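PDB 3V5C: mandelate racemase/muconate lactonizing protein from Paenibacillus sp., which probably catalyses the dehydration of galacturonate as a magnesium-dependent member of the enolase superfamily. Local coordinates for residues D79-R84 against Y97-W102; L140-E145 against V149-E154; M178-G183 against L214-E219; G318-G323 against E343-S348. The protein carries 1 engineered substitution. All coordinates share one frame; numbering follows the deposited sequence.

Contact 1. Residues D79-R84 against Y97-W102; sequences DLFDDR and YPVLDW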
loop_
_atom_site.group_PDB
_atom_site.type_symbol
_atom_site.label_atom_id
_atom_site.label_comp_id
_atom_site.label_asym_id
_atom_site.label_seq_id
_atom_site.Cartn_x
_atom_site.Cartn_y
_atom_site.Cartn_z
ATOM N N ASP A 79 1.941 15.273 24.121
ATOM C CA ASP A 79 0.495 15.381 24.247
ATOM C C ASP A 79 -0.243 14.863 23.011
ATOM O O ASP A 79 -1.465 14.702 23.031
ATOM C CB ASP A 79 0.079 16.817 24.557
ATOM C CG ASP A 79 0.513 17.262 25.951
ATOM O OD1 ASP A 79 0.672 16.392 26.840
ATOM O OD2 ASP A 79 0.693 18.476 26.144
ATOM N N LEU A 80 0.501 14.615 21.934
ATOM C CA LEU A 80 -0.102 14.027 20.742
ATOM C C LEU A 80 -0.355 12.536 20.928
ATOM O O LEU A 80 -0.986 11.908 20.082
ATOM C CB LEU A 80 0.787 14.230 19.517
ATOM C CG LEU A 80 1.280 15.632 19.170
ATOM C CD1 LEU A 80 1.809 15.613 17.739
ATOM C CD2 LEU A 80 0.207 16.676 19.330
ATOM N N PHE A 81 0.159 11.959 22.008
ATOM C CA PHE A 81 0.006 10.526 22.267
ATOM C C PHE A 81 -0.930 10.317 23.454
ATOM O O PHE A 81 -0.997 11.157 24.353
ATOM C CB PHE A 81 1.367 9.884 22.556
ATOM C CG PHE A 81 2.310 9.907 21.386
ATOM C CD1 PHE A 81 2.318 8.864 20.474
ATOM C CD2 PHE A 81 3.180 10.975 21.189
ATOM C CE1 PHE A 81 3.186 8.883 19.386
ATOM C CE2 PHE A 81 4.043 11.000 20.107
ATOM C CZ PHE A 81 4.044 9.951 19.198
ATOM N N ASP A 82 -1.676 9.216 23.459
ATOM C CA ASP A 82 -2.509 8.930 24.622
ATOM C C ASP A 82 -1.739 8.104 25.658
ATOM O O ASP A 82 -0.525 7.904 25.528
ATOM C CB ASP A 82 -3.831 8.263 24.228
ATOM C CG ASP A 82 -3.637 6.927 23.546
ATOM O OD1 ASP A 82 -2.531 6.357 23.633
ATOM O OD2 ASP A 82 -4.610 6.443 22.927
ATOM N N ASP A 83 -2.452 7.631 26.677
ATOM C CA ASP A 83 -1.836 6.931 27.803
ATOM C C ASP A 83 -1.098 5.664 27.399
ATOM O O ASP A 83 -0.330 5.111 28.188
ATOM C CB ASP A 83 -2.887 6.583 28.861
ATOM C CG ASP A 83 -3.623 7.801 29.373
ATOM O OD1 ASP A 83 -3.091 8.922 29.229
ATOM O OD2 ASP A 83 -4.733 7.635 29.923
ATOM N N ARG A 84 -1.325 5.209 26.171
ATOM C CA ARG A 84 -0.789 3.925 25.733
ATOM C C ARG A 84 0.418 4.035 24.805
ATOM O O ARG A 84 1.004 3.025 24.422
ATOM C CB ARG A 84 -1.900 3.089 25.090
ATOM C CG ARG A 84 -3.094 2.876 26.020
ATOM C CD ARG A 84 -4.248 2.164 25.333
ATOM N NE ARG A 84 -3.888 0.825 24.873
ATOM C CZ ARG A 84 -4.025 -0.276 25.603
ATOM N NH1 ARG A 84 -4.513 -0.199 26.835
ATOM N NH2 ARG A 84 -3.674 -1.455 25.104
ATOM N N TYR A 97 2.875 10.606 9.834
ATOM C CA TYR A 97 4.078 10.329 9.075
ATOM C C TYR A 97 5.199 11.331 9.359
ATOM O O TYR A 97 6.305 10.927 9.697
ATOM C CB TYR A 97 3.784 10.140 7.570
ATOM C CG TYR A 97 3.113 8.810 7.271
ATOM C CD1 TYR A 97 3.794 7.610 7.485
ATOM C CD2 TYR A 97 1.797 8.732 6.802
ATOM C CE1 TYR A 97 3.231 6.381 7.236
ATOM C CE2 TYR A 97 1.220 7.483 6.531
ATOM C CZ TYR A 97 1.947 6.312 6.773
ATOM O OH TYR A 97 1.418 5.064 6.514
ATOM N N PRO A 98 4.923 12.639 9.234
ATOM C CA PRO A 98 5.982 13.568 9.664
ATOM C C PRO A 98 6.435 13.345 11.123
ATOM O O PRO A 98 7.620 13.525 11.418
ATOM C CB PRO A 98 5.330 14.953 9.521
ATOM C CG PRO A 98 4.148 14.741 8.579
ATOM C CD PRO A 98 3.705 13.318 8.749
ATOM N N VAL A 99 5.526 12.991 12.028
ATOM C CA VAL A 99 5.933 12.774 13.419
ATOM C C VAL A 99 6.802 11.528 13.579
ATOM O O VAL A 99 7.835 11.543 14.272
ATOM C CB VAL A 99 4.705 12.730 14.365
ATOM C CG1 VAL A 99 5.074 12.107 15.702
ATOM C CG2 VAL A 99 4.185 14.141 14.563
ATOM N N LEU A 100 6.423 10.450 12.916
ATOM C CA LEU A 100 7.242 9.250 12.982
ATOM C C LEU A 100 8.616 9.498 12.352
ATOM O O LEU A 100 9.633 9.014 12.850
ATOM C CB LEU A 100 6.520 8.063 12.328
ATOM C CG LEU A 100 5.370 7.492 13.157
ATOM C CD1 LEU A 100 4.530 6.568 12.299
ATOM C CD2 LEU A 100 5.901 6.741 14.362
ATOM N N ASP A 101 8.656 10.228 11.241
ATOM C CA ASP A 101 9.935 10.535 10.615
ATOM C C ASP A 101 10.767 11.369 11.579
ATOM O O ASP A 101 11.966 11.146 11.728
ATOM C CB ASP A 101 9.726 11.315 9.320
ATOM C CG ASP A 101 11.021 11.488 8.534
ATOM O OD1 ASP A 101 11.736 10.491 8.358
ATOM O OD2 ASP A 101 11.325 12.612 8.114
ATOM N N TRP A 102 10.111 12.324 12.231
ATOM C CA TRP A 102 10.788 13.223 13.167
ATOM C C TRP A 102 11.432 12.404 14.280
ATOM O O TRP A 102 12.611 12.603 14.592
ATOM C CB TRP A 102 9.834 14.273 13.749
ATOM C CG TRP A 102 10.569 15.268 14.610
ATOM C CD1 TRP A 102 11.056 16.471 14.219
ATOM C CD2 TRP A 102 10.907 15.118 15.995
ATOM N NE1 TRP A 102 11.691 17.095 15.282
ATOM C CE2 TRP A 102 11.610 16.278 16.380
ATOM C CE3 TRP A 102 10.678 14.117 16.949
ATOM C CZ2 TRP A 102 12.075 16.473 17.689
ATOM C CZ3 TRP A 102 11.151 14.303 18.245
ATOM C CH2 TRP A 102 11.847 15.473 18.597
#
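Leu80 and Phe81 converge on Val99, giving one branched side chain of helix 92-107 two apolar neighbours from the loop that precedes the helix. The contact is wholly apolar: CD1 of Leu80 lies 4.2 Å from CG2 of Val99, and the far atom of the phenyl ring, CZ of Phe81, comes as close (4.2 Å) to the other methyl, CG1 of Val99. The torsion of Val99 explains this division of labour, since CG1 stands opposite its backbone nitrogen (chi1 163°) and points toward the ring, meeting it obliquely, while CG2 is left for the leucine. A beta-branched residue suits the place because its two methyls spread from a short stem to serve both partners, and no hydrogen bond crosses between the segments.

Helix 92-107 packs here against strand 42-52, where Val99 and Pro98 touch Ile50. This sheet-and-helix packing is consistent with the N-terminal capping domain of the enolase superfamily, with residues 79-84 forming part of the loop that covers the helix.

The polar bonds belong to each segment separately. Within the loop, OD1 of Asp82 accepts from N of Arg84 at 3.0 Å, an Asx turn in which the N-H comes from above the carboxylate plane; OD2 makes a salt bridge with Arg86. In the helix, N of Asp101 bonds to O of Tyr97 at 2.9 Å, and the buried carboxylate of Asp101 is satisfied by Tyr58 N, Phe365 N and Gln105.

Contact 2. Residues L140-E145 against V149-E154; sequences LHLADE and VALMQE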
loop_
_atom_site.group_PDB
_atom_site.type_symbol
_atom_site.label_atom_id
_atom_site.label_comp_id
_atom_site.label_asym_id
_atom_site.label_seq_id
_atom_site.Cartn_x
_atom_site.Cartn_y
_atom_site.Cartn_z
ATOM N N LEU A 140 -6.206 -2.762 -23.960
ATOM C CA LEU A 140 -7.565 -2.561 -24.462
ATOM C C LEU A 140 -7.617 -2.035 -25.899
ATOM O O LEU A 140 -8.641 -2.188 -26.566
ATOM C CB LEU A 140 -8.377 -1.663 -23.531
ATOM C CG LEU A 140 -8.716 -2.243 -22.157
ATOM C CD1 LEU A 140 -9.542 -1.236 -21.389
ATOM C CD2 LEU A 140 -9.479 -3.544 -22.310
ATOM N N HIS A 141 -6.518 -1.438 -26.364
ATOM C CA HIS A 141 -6.437 -0.926 -27.731
ATOM C C HIS A 141 -6.187 -2.048 -28.731
ATOM O O HIS A 141 -6.259 -1.824 -29.944
ATOM C CB HIS A 141 -5.334 0.119 -27.842
ATOM C CG HIS A 141 -3.968 -0.409 -27.552
ATOM N ND1 HIS A 141 -3.555 -0.748 -26.280
ATOM C CD2 HIS A 141 -2.904 -0.624 -28.364
ATOM C CE1 HIS A 141 -2.302 -1.170 -26.327
ATOM N NE2 HIS A 141 -1.883 -1.100 -27.580
ATOM N N LEU A 142 -5.891 -3.243 -28.225
ATOM C CA LEU A 142 -5.648 -4.417 -29.063
ATOM C C LEU A 142 -6.882 -5.321 -29.164
ATOM O O LEU A 142 -7.412 -5.809 -28.155
ATOM C CB LEU A 142 -4.453 -5.218 -28.538
ATOM C CG LEU A 142 -3.119 -4.474 -28.523
ATOM C CD1 LEU A 142 -2.041 -5.328 -27.861
ATOM C CD2 LEU A 142 -2.713 -4.060 -29.952
ATOM N N ALA A 143 -7.350 -5.546 -30.386
ATOM C CA ALA A 143 -8.516 -6.403 -30.580
ATOM C C ALA A 143 -8.183 -7.887 -30.447
ATOM O O ALA A 143 -9.050 -8.696 -30.119
ATOM C CB ALA A 143 -9.171 -6.115 -31.927
ATOM N N ASP A 144 -6.931 -8.242 -30.707
ATOM C CA ASP A 144 -6.520 -9.639 -30.736
ATOM C C ASP A 144 -6.086 -10.132 -29.367
ATOM O O ASP A 144 -5.168 -9.578 -28.757
ATOM C CB ASP A 144 -5.376 -9.843 -31.723
ATOM C CG ASP A 144 -5.003 -11.291 -31.868
ATOM O OD1 ASP A 144 -4.053 -11.738 -31.200
ATOM O OD2 ASP A 144 -5.675 -11.993 -32.657
ATOM N N GLU A 145 -6.738 -11.188 -28.891
ATOM C CA GLU A 145 -6.443 -11.733 -27.565
ATOM C C GLU A 145 -4.962 -12.101 -27.374
ATOM O O GLU A 145 -4.365 -11.778 -26.348
ATOM C CB GLU A 145 -7.342 -12.938 -27.279
ATOM C CG GLU A 145 -7.315 -13.391 -25.829
ATOM C CD GLU A 145 -8.028 -14.709 -25.629
ATOM O OE1 GLU A 145 -7.389 -15.758 -25.832
ATOM O OE2 GLU A 145 -9.221 -14.687 -25.266
ATOM N N VAL A 149 -2.175 -10.651 -24.654
ATOM C CA VAL A 149 -1.373 -11.464 -23.748
ATOM C C VAL A 149 0.109 -11.119 -23.882
ATOM O O VAL A 149 0.811 -10.920 -22.887
ATOM C CB VAL A 149 -1.560 -12.966 -24.016
ATOM C CG1 VAL A 149 -0.584 -13.784 -23.199
ATOM C CG2 VAL A 149 -3.002 -13.387 -23.744
ATOM N N ALA A 150 0.598 -11.051 -25.119
ATOM C CA ALA A 150 1.987 -10.675 -25.357
ATOM C C ALA A 150 2.363 -9.332 -24.724
ATOM O O ALA A 150 3.412 -9.197 -24.105
ATOM C CB ALA A 150 2.270 -10.643 -26.862
ATOM N N LEU A 151 1.510 -8.336 -24.908
ATOM C CA LEU A 151 1.766 -7.016 -24.352
ATOM C C LEU A 151 1.839 -7.061 -22.824
ATOM O O LEU A 151 2.756 -6.488 -22.225
ATOM C CB LEU A 151 0.716 -6.030 -24.831
ATOM C CG LEU A 151 0.858 -4.567 -24.409
ATOM C CD1 LEU A 151 0.152 -3.651 -25.401
ATOM C CD2 LEU A 151 0.295 -4.353 -23.029
ATOM N N MET A 152 0.889 -7.749 -22.207
ATOM C CA MET A 152 0.884 -7.865 -20.751
ATOM C C MET A 152 2.060 -8.687 -20.221
ATOM O O MET A 152 2.627 -8.362 -19.170
ATOM C CB MET A 152 -0.453 -8.407 -20.248
ATOM C CG MET A 152 -1.621 -7.504 -20.571
ATOM S SD MET A 152 -1.470 -5.798 -19.988
ATOM C CE MET A 152 -1.233 -6.084 -18.224
ATOM N N GLN A 153 2.463 -9.726 -20.956
ATOM C CA GLN A 153 3.661 -10.472 -20.578
ATOM C C GLN A 153 4.887 -9.553 -20.594
ATOM O O GLN A 153 5.723 -9.603 -19.694
ATOM C CB GLN A 153 3.896 -11.667 -21.509
ATOM C CG GLN A 153 2.937 -12.817 -21.305
ATOM C CD GLN A 153 3.115 -13.885 -22.374
ATOM O OE1 GLN A 153 3.186 -13.576 -23.565
ATOM N NE2 GLN A 153 3.216 -15.133 -21.947
ATOM N N GLU A 154 4.990 -8.716 -21.626
ATOM C CA GLU A 154 6.115 -7.791 -21.730
ATOM C C GLU A 154 6.142 -6.818 -20.551
ATOM O O GLU A 154 7.205 -6.464 -20.050
ATOM C CB GLU A 154 6.077 -7.040 -23.061
ATOM C CG GLU A 154 7.293 -6.158 -23.279
ATOM C CD GLU A 154 7.283 -5.488 -24.642
ATOM O OE1 GLU A 154 6.544 -5.963 -25.536
ATOM O OE2 GLU A 154 8.005 -4.483 -24.813
#
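The backbone of Val149 donates to Glu145 across one helical turn, N of Val149 lying 3.0 Å from O of Glu145 with an N-H...O angle of 160°, so the two segments are joined by the first turns of helix 145-161. That helix follows strand 126-135 and leads to the parallel strand 167-170, making a beta-alpha-beta crossover of the barrel domain of this enolase-fold protein. Asp144 sits at the N-cap, where its OD1 takes the backbone N-H of Ala147, a fitting place for a carboxylate because the first N-H groups of a helix have no carbonyl of their own.

Side chains extend the contact back along the incoming loop. Leu151 leans out toward it with CG opposite the backbone nitrogen (chi1 -177°), which carries CD1 out to the loop, where it meets two residues. Leu142 CD1 meets Leu151 CD1 at 3.7 Å, the two chains crossing at a slant as methyl against methyl. Beside Leu142, the imidazole of His141 points back at Leu151 from the opposite direction, its CE1 3.6 Å from Leu151 CD1; the same ring rests one face against Leu142 CG. A flat, partly polar ring suits this surface position, as it can cover leucine carbons and still tolerate water. On the helix itself, Val149 CG2 leans over the carbonyl that its own N-H uses, 3.4 Å from Glu145 O.

Contact 3. Residues M178-G183 against L214-E219; sequences MPLWEG and LNLTKE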
loop_
_atom_site.group_PDB
_atom_site.type_symbol
_atom_site.label_atom_id
_atom_site.label_comp_id
_atom_site.label_asym_id
_atom_site.label_seq_id
_atom_site.Cartn_x
_atom_site.Cartn_y
_atom_site.Cartn_z
ATOM N N MET A 178 -14.967 -3.903 -21.912
ATOM C CA MET A 178 -15.101 -4.828 -23.035
ATOM C C MET A 178 -16.403 -5.583 -22.863
ATOM O O MET A 178 -16.952 -5.619 -21.770
ATOM C CB MET A 178 -13.962 -5.853 -23.033
ATOM C CG MET A 178 -12.569 -5.316 -23.296
ATOM S SD MET A 178 -11.388 -6.666 -23.400
ATOM C CE MET A 178 -11.949 -7.502 -24.900
ATOM N N PRO A 179 -16.901 -6.204 -23.936
ATOM C CA PRO A 179 -18.082 -7.060 -23.829
ATOM C C PRO A 179 -17.821 -8.117 -22.766
ATOM O O PRO A 179 -16.693 -8.592 -22.600
ATOM C CB PRO A 179 -18.186 -7.683 -25.222
ATOM C CG PRO A 179 -17.613 -6.613 -26.119
ATOM C CD PRO A 179 -16.436 -6.074 -25.329
ATOM N N LEU A 180 -18.871 -8.463 -22.029
ATOM C CA LEU A 180 -18.757 -9.338 -20.872
ATOM C C LEU A 180 -17.982 -10.637 -21.111
ATOM O O LEU A 180 -17.005 -10.933 -20.421
ATOM C CB LEU A 180 -20.157 -9.667 -20.365
ATOM C CG LEU A 180 -20.224 -10.581 -19.151
ATOM C CD1 LEU A 180 -19.623 -9.888 -17.943
ATOM C CD2 LEU A 180 -21.669 -10.997 -18.889
ATOM N N TRP A 181 -18.422 -11.425 -22.080
ATOM C CA TRP A 181 -17.827 -12.737 -22.278
ATOM C C TRP A 181 -16.413 -12.662 -22.862
ATOM O O TRP A 181 -15.518 -13.352 -22.394
ATOM C CB TRP A 181 -18.759 -13.624 -23.109
ATOM C CG TRP A 181 -20.105 -13.736 -22.453
ATOM C CD1 TRP A 181 -21.280 -13.196 -22.894
ATOM C CD2 TRP A 181 -20.405 -14.383 -21.209
ATOM N NE1 TRP A 181 -22.295 -13.485 -22.016
ATOM C CE2 TRP A 181 -21.786 -14.213 -20.973
ATOM C CE3 TRP A 181 -19.647 -15.098 -20.281
ATOM C CZ2 TRP A 181 -22.425 -14.737 -19.849
ATOM C CZ3 TRP A 181 -20.284 -15.616 -19.157
ATOM C CH2 TRP A 181 -21.658 -15.431 -18.952
ATOM N N GLU A 182 -16.222 -11.819 -23.872
ATOM C CA GLU A 182 -14.901 -11.630 -24.456
ATOM C C GLU A 182 -13.910 -11.122 -23.417
ATOM O O GLU A 182 -12.784 -11.588 -23.355
ATOM C CB GLU A 182 -14.969 -10.635 -25.604
ATOM C CG GLU A 182 -13.646 -10.492 -26.316
ATOM C CD GLU A 182 -13.642 -9.402 -27.365
ATOM O OE1 GLU A 182 -14.716 -8.816 -27.652
ATOM O OE2 GLU A 182 -12.544 -9.126 -27.894
ATOM N N GLY A 183 -14.339 -10.162 -22.607
ATOM C CA GLY A 183 -13.448 -9.581 -21.611
ATOM C C GLY A 183 -13.028 -10.604 -20.572
ATOM O O GLY A 183 -11.880 -10.595 -20.094
ATOM N N LEU A 214 -20.446 -13.628 -8.264
ATOM C CA LEU A 214 -19.906 -14.871 -7.748
ATOM C C LEU A 214 -19.691 -15.902 -8.863
ATOM O O LEU A 214 -18.678 -16.606 -8.881
ATOM C CB LEU A 214 -20.788 -15.411 -6.622
ATOM C CG LEU A 214 -20.406 -16.753 -6.001
ATOM C CD1 LEU A 214 -19.016 -16.701 -5.354
ATOM C CD2 LEU A 214 -21.475 -17.148 -4.962
ATOM N N ASN A 215 -20.653 -16.009 -9.779
ATOM C CA ASN A 215 -20.528 -16.989 -10.855
ATOM C C ASN A 215 -19.432 -16.637 -11.868
ATOM O O ASN A 215 -18.727 -17.525 -12.338
ATOM C CB ASN A 215 -21.874 -17.278 -11.533
ATOM C CG ASN A 215 -22.621 -18.426 -10.874
ATOM O OD1 ASN A 215 -22.020 -19.259 -10.206
ATOM N ND2 ASN A 215 -23.931 -18.493 -11.080
ATOM N N LEU A 216 -19.266 -15.353 -12.199
ATOM C CA LEU A 216 -18.124 -14.962 -13.033
ATOM C C LEU A 216 -16.831 -15.349 -12.346
ATOM O O LEU A 216 -15.888 -15.827 -12.984
ATOM C CB LEU A 216 -18.115 -13.466 -13.312
ATOM C CG LEU A 216 -19.005 -13.006 -14.452
ATOM C CD1 LEU A 216 -19.188 -11.487 -14.405
ATOM C CD2 LEU A 216 -18.428 -13.456 -15.807
ATOM N N THR A 217 -16.789 -15.128 -11.032
ATOM C CA THR A 217 -15.609 -15.439 -10.243
ATOM C C THR A 217 -15.296 -16.916 -10.310
ATOM O O THR A 217 -14.151 -17.294 -10.539
ATOM C CB THR A 217 -15.803 -14.996 -8.788
ATOM O OG1 THR A 217 -16.000 -13.574 -8.781
ATOM C CG2 THR A 217 -14.570 -15.353 -7.962
ATOM N N LYS A 218 -16.318 -17.750 -10.136
ATOM C CA LYS A 218 -16.117 -19.188 -10.198
ATOM C C LYS A 218 -15.686 -19.626 -11.597
ATOM O O LYS A 218 -14.890 -20.562 -11.732
ATOM C CB LYS A 218 -17.401 -19.917 -9.786
ATOM C CG LYS A 218 -17.701 -19.770 -8.298
ATOM C CD LYS A 218 -19.036 -20.444 -7.977
ATOM C CE LYS A 218 -19.277 -20.438 -6.477
ATOM N NZ LYS A 218 -20.611 -21.040 -6.153
ATOM N N GLU A 219 -16.207 -18.959 -12.623
ATOM C CA GLU A 219 -15.836 -19.323 -13.992
ATOM C C GLU A 219 -14.359 -19.049 -14.219
ATOM O O GLU A 219 -13.646 -19.876 -14.799
ATOM C CB GLU A 219 -16.660 -18.570 -15.019
ATOM C CG GLU A 219 -16.182 -18.751 -16.433
ATOM C CD GLU A 219 -17.241 -18.395 -17.454
ATOM O OE1 GLU A 219 -18.451 -18.435 -17.113
ATOM O OE2 GLU A 219 -16.858 -18.073 -18.600
#
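Leu180 and Trp181, in the first turn of helix 180-198, reach across to Leu216 and Glu219 on helix 214-223. The two helices are successive outer helices of the barrel, each following a parallel strand (167-170 and 204-207), and their N-terminal ends meet here at the protein surface.

Just ahead, Pro179 holds the N-cap position; proline is tolerated at this end, where its missing N-H costs the helix no bond, and its O accepts from N of Gly183 at 2.8 Å. Leu180 comes next. With CG opposite the backbone nitrogen (chi1 180°), it extends toward the neighbouring helix, and its CD1 touches Leu216 CD1 at 3.9 Å, the two leucines meeting at a slant. Its other methyl, CD2, lies 3.8 Å above the plane of the Trp181 indole, toward the rim, so the leucine backs the ring as well as bridging the gap.

Trp181 supplies reach: its six-membered ring extends to Leu216, CZ3 lying a loose 4.4 Å from Leu216 CD2, which approaches the ring obliquely. Such a broad apolar surface spans helices whose backbones stay well apart. Glu219 meets the same end of the indole differently. Its extended chain crosses the tryptophan at about a right angle, yet carboxylate and ring planes are only 16° apart, and OE1 of Glu219 sits at the ring edge, 3.9 Å from CZ3 of Trp181.

Contact 4. Residues G318-G323 against E343-S348; sequences GIYASG and EGMDVS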
loop_
_atom_site.group_PDB
_atom_site.type_symbol
_atom_site.label_atom_id
_atom_site.label_comp_id
_atom_site.label_asym_id
_atom_site.label_seq_id
_atom_site.Cartn_x
_atom_site.Cartn_y
_atom_site.Cartn_z
ATOM N N GLY A 318 3.336 5.806 0.288
ATOM C CA GLY A 318 2.802 4.660 1.004
ATOM C C GLY A 318 3.580 3.373 0.819
ATOM O O GLY A 318 3.505 2.477 1.657
ATOM N N ILE A 319 4.310 3.260 -0.292
ATOM C CA ILE A 319 5.142 2.096 -0.517
ATOM C C ILE A 319 6.173 1.934 0.592
ATOM O O ILE A 319 6.340 0.836 1.160
ATOM C CB ILE A 319 5.848 2.232 -1.875
ATOM C CG1 ILE A 319 4.797 2.266 -2.987
ATOM C CG2 ILE A 319 6.871 1.100 -2.067
ATOM C CD1 ILE A 319 5.415 2.618 -4.355
ATOM N N TYR A 320 6.864 3.030 0.894
ATOM C CA TYR A 320 7.973 3.027 1.842
ATOM C C TYR A 320 7.432 2.868 3.262
ATOM O O TYR A 320 7.975 2.113 4.069
ATOM C CB TYR A 320 8.836 4.292 1.618
ATOM C CG TYR A 320 9.104 4.404 0.130
ATOM C CD1 TYR A 320 10.012 3.546 -0.484
ATOM C CD2 TYR A 320 8.371 5.267 -0.673
ATOM C CE1 TYR A 320 10.205 3.573 -1.859
ATOM C CE2 TYR A 320 8.570 5.314 -2.047
ATOM C CZ TYR A 320 9.492 4.463 -2.634
ATOM O OH TYR A 320 9.687 4.476 -4.010
ATOM N N ALA A 321 6.317 3.536 3.535
ATOM C CA ALA A 321 5.597 3.376 4.804
ATOM C C ALA A 321 5.238 1.918 5.055
ATOM O O ALA A 321 5.465 1.379 6.134
ATOM C CB ALA A 321 4.357 4.239 4.802
ATOM N N SER A 322 4.666 1.269 4.043
ATOM C CA SER A 322 4.320 -0.149 4.134
ATOM C C SER A 322 5.512 -1.008 4.523
ATOM O O SER A 322 5.406 -1.919 5.347
ATOM C CB SER A 322 3.773 -0.653 2.796
ATOM O OG SER A 322 2.591 0.032 2.428
ATOM N N GLY A 323 6.653 -0.753 3.894
ATOM C CA GLY A 323 7.861 -1.484 4.230
ATOM C C GLY A 323 8.201 -1.406 5.716
ATOM O O GLY A 323 8.492 -2.428 6.334
ATOM N N GLU A 343 9.510 14.083 -7.808
ATOM C CA GLU A 343 10.531 15.127 -7.754
ATOM C C GLU A 343 10.710 15.636 -6.329
ATOM O O GLU A 343 9.740 15.973 -5.665
ATOM C CB GLU A 343 10.179 16.273 -8.708
ATOM C CG GLU A 343 10.259 15.867 -10.172
ATOM C CD GLU A 343 11.608 15.273 -10.522
ATOM O OE1 GLU A 343 12.616 16.003 -10.407
ATOM O OE2 GLU A 343 11.664 14.078 -10.883
ATOM N N GLY A 344 11.953 15.668 -5.856
ATOM C CA GLY A 344 12.227 16.118 -4.498
ATOM C C GLY A 344 12.141 15.043 -3.422
ATOM O O GLY A 344 12.326 15.332 -2.243
ATOM N N MET A 345 11.822 13.820 -3.813
ATOM C CA MET A 345 11.653 12.743 -2.845
ATOM C C MET A 345 12.610 11.598 -3.164
ATOM O O MET A 345 12.292 10.699 -3.950
ATOM C CB MET A 345 10.190 12.272 -2.822
ATOM C CG MET A 345 9.875 11.252 -1.700
ATOM S SD MET A 345 8.106 10.866 -1.604
ATOM C CE MET A 345 8.036 9.332 -2.513
ATOM N N ASP A 346 13.802 11.645 -2.573
ATOM C CA ASP A 346 14.862 10.679 -2.880
ATOM C C ASP A 346 14.661 9.378 -2.108
ATOM O O ASP A 346 14.860 9.324 -0.891
ATOM C CB ASP A 346 16.217 11.312 -2.537
ATOM C CG ASP A 346 17.404 10.410 -2.832
ATOM O OD1 ASP A 346 17.228 9.231 -3.178
ATOM O OD2 ASP A 346 18.549 10.901 -2.679
ATOM N N VAL A 347 14.269 8.338 -2.837
ATOM C CA VAL A 347 14.013 7.025 -2.259
ATOM C C VAL A 347 15.115 6.029 -2.612
ATOM O O VAL A 347 14.947 4.825 -2.459
ATOM C CB VAL A 347 12.643 6.481 -2.715
ATOM C CG1 VAL A 347 11.532 7.422 -2.282
ATOM C CG2 VAL A 347 12.623 6.295 -4.238
ATOM N N SER A 348 16.271 6.539 -3.039
ATOM C CA SER A 348 17.353 5.676 -3.523
ATOM C C SER A 348 17.962 4.768 -2.444
ATOM O O SER A 348 18.695 3.818 -2.753
ATOM C CB SER A 348 18.444 6.521 -4.175
ATOM O OG SER A 348 19.116 7.300 -3.212
#
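The Tyr320 ring is sandwiched between two aliphatic groups. Over one face lies Val347 CG1, 3.9 Å from the ring centroid and 24° off its normal, a CH-pi contact displaced toward the hydroxyl end; on the opposite face, CB of the preceding residue, Ile319, stands 4.0 Å above the ring plane, over its centre. Met345 CE approaches obliquely, 4.1 Å from Tyr320 CE2, and the ring of Tyr350 packs with Tyr320 edge-to-face.

Val347 crosses the tyrosine at about a right angle. Its CG1 is turned away from its own carbonyl carbon (chi1 -60°) and covers the ring, while CG2 rests 3.5 Å from Tyr320 OH. Methionine suits its post because its long chain, bent at the sulfur, brings a terminal methyl to the ring.

These residues join helix 317-325 of the barrel to the segment around strand 345-346, which pairs with strand 368-369. The chain turns at Val347 itself: OD1 of Asp346 accepts from N of Ser348 at 2.9 Å, an Asx turn that spans Val347, and also from OG of Ser348 at 2.7 Å through its syn lone pair. An alanine in place of the tyrosine is likely to leave Val347 and Met345 without the ring they pack on, opening a gap beside the helix. With no hydrogen bond between the segments, their attachment rests on dispersion and on how closely methyl groups fit the aromatic face.

Overall arrangement
The four contacts follow one another along the chain without overlapping. Contact 1 belongs to the N-terminal region, contacts 2 and 3 to the outer helices of the barrel, their centres about 47 Å from that of contact 1 on the other side of the molecule. Contacts 2 and 3 are neighbours, with centres about 18 Å apart, and touch where Leu140 CD2 lies 3.7 Å from Met178 CG. Contact 4 is the most central and meets contact 1: Tyr97 CE1 approaches Ala321 CB to 3.4 Å, bringing helix 92-107 against helix 317-325. Contact 4 thus probably lies near the junction of the barrel and the N-terminal domain.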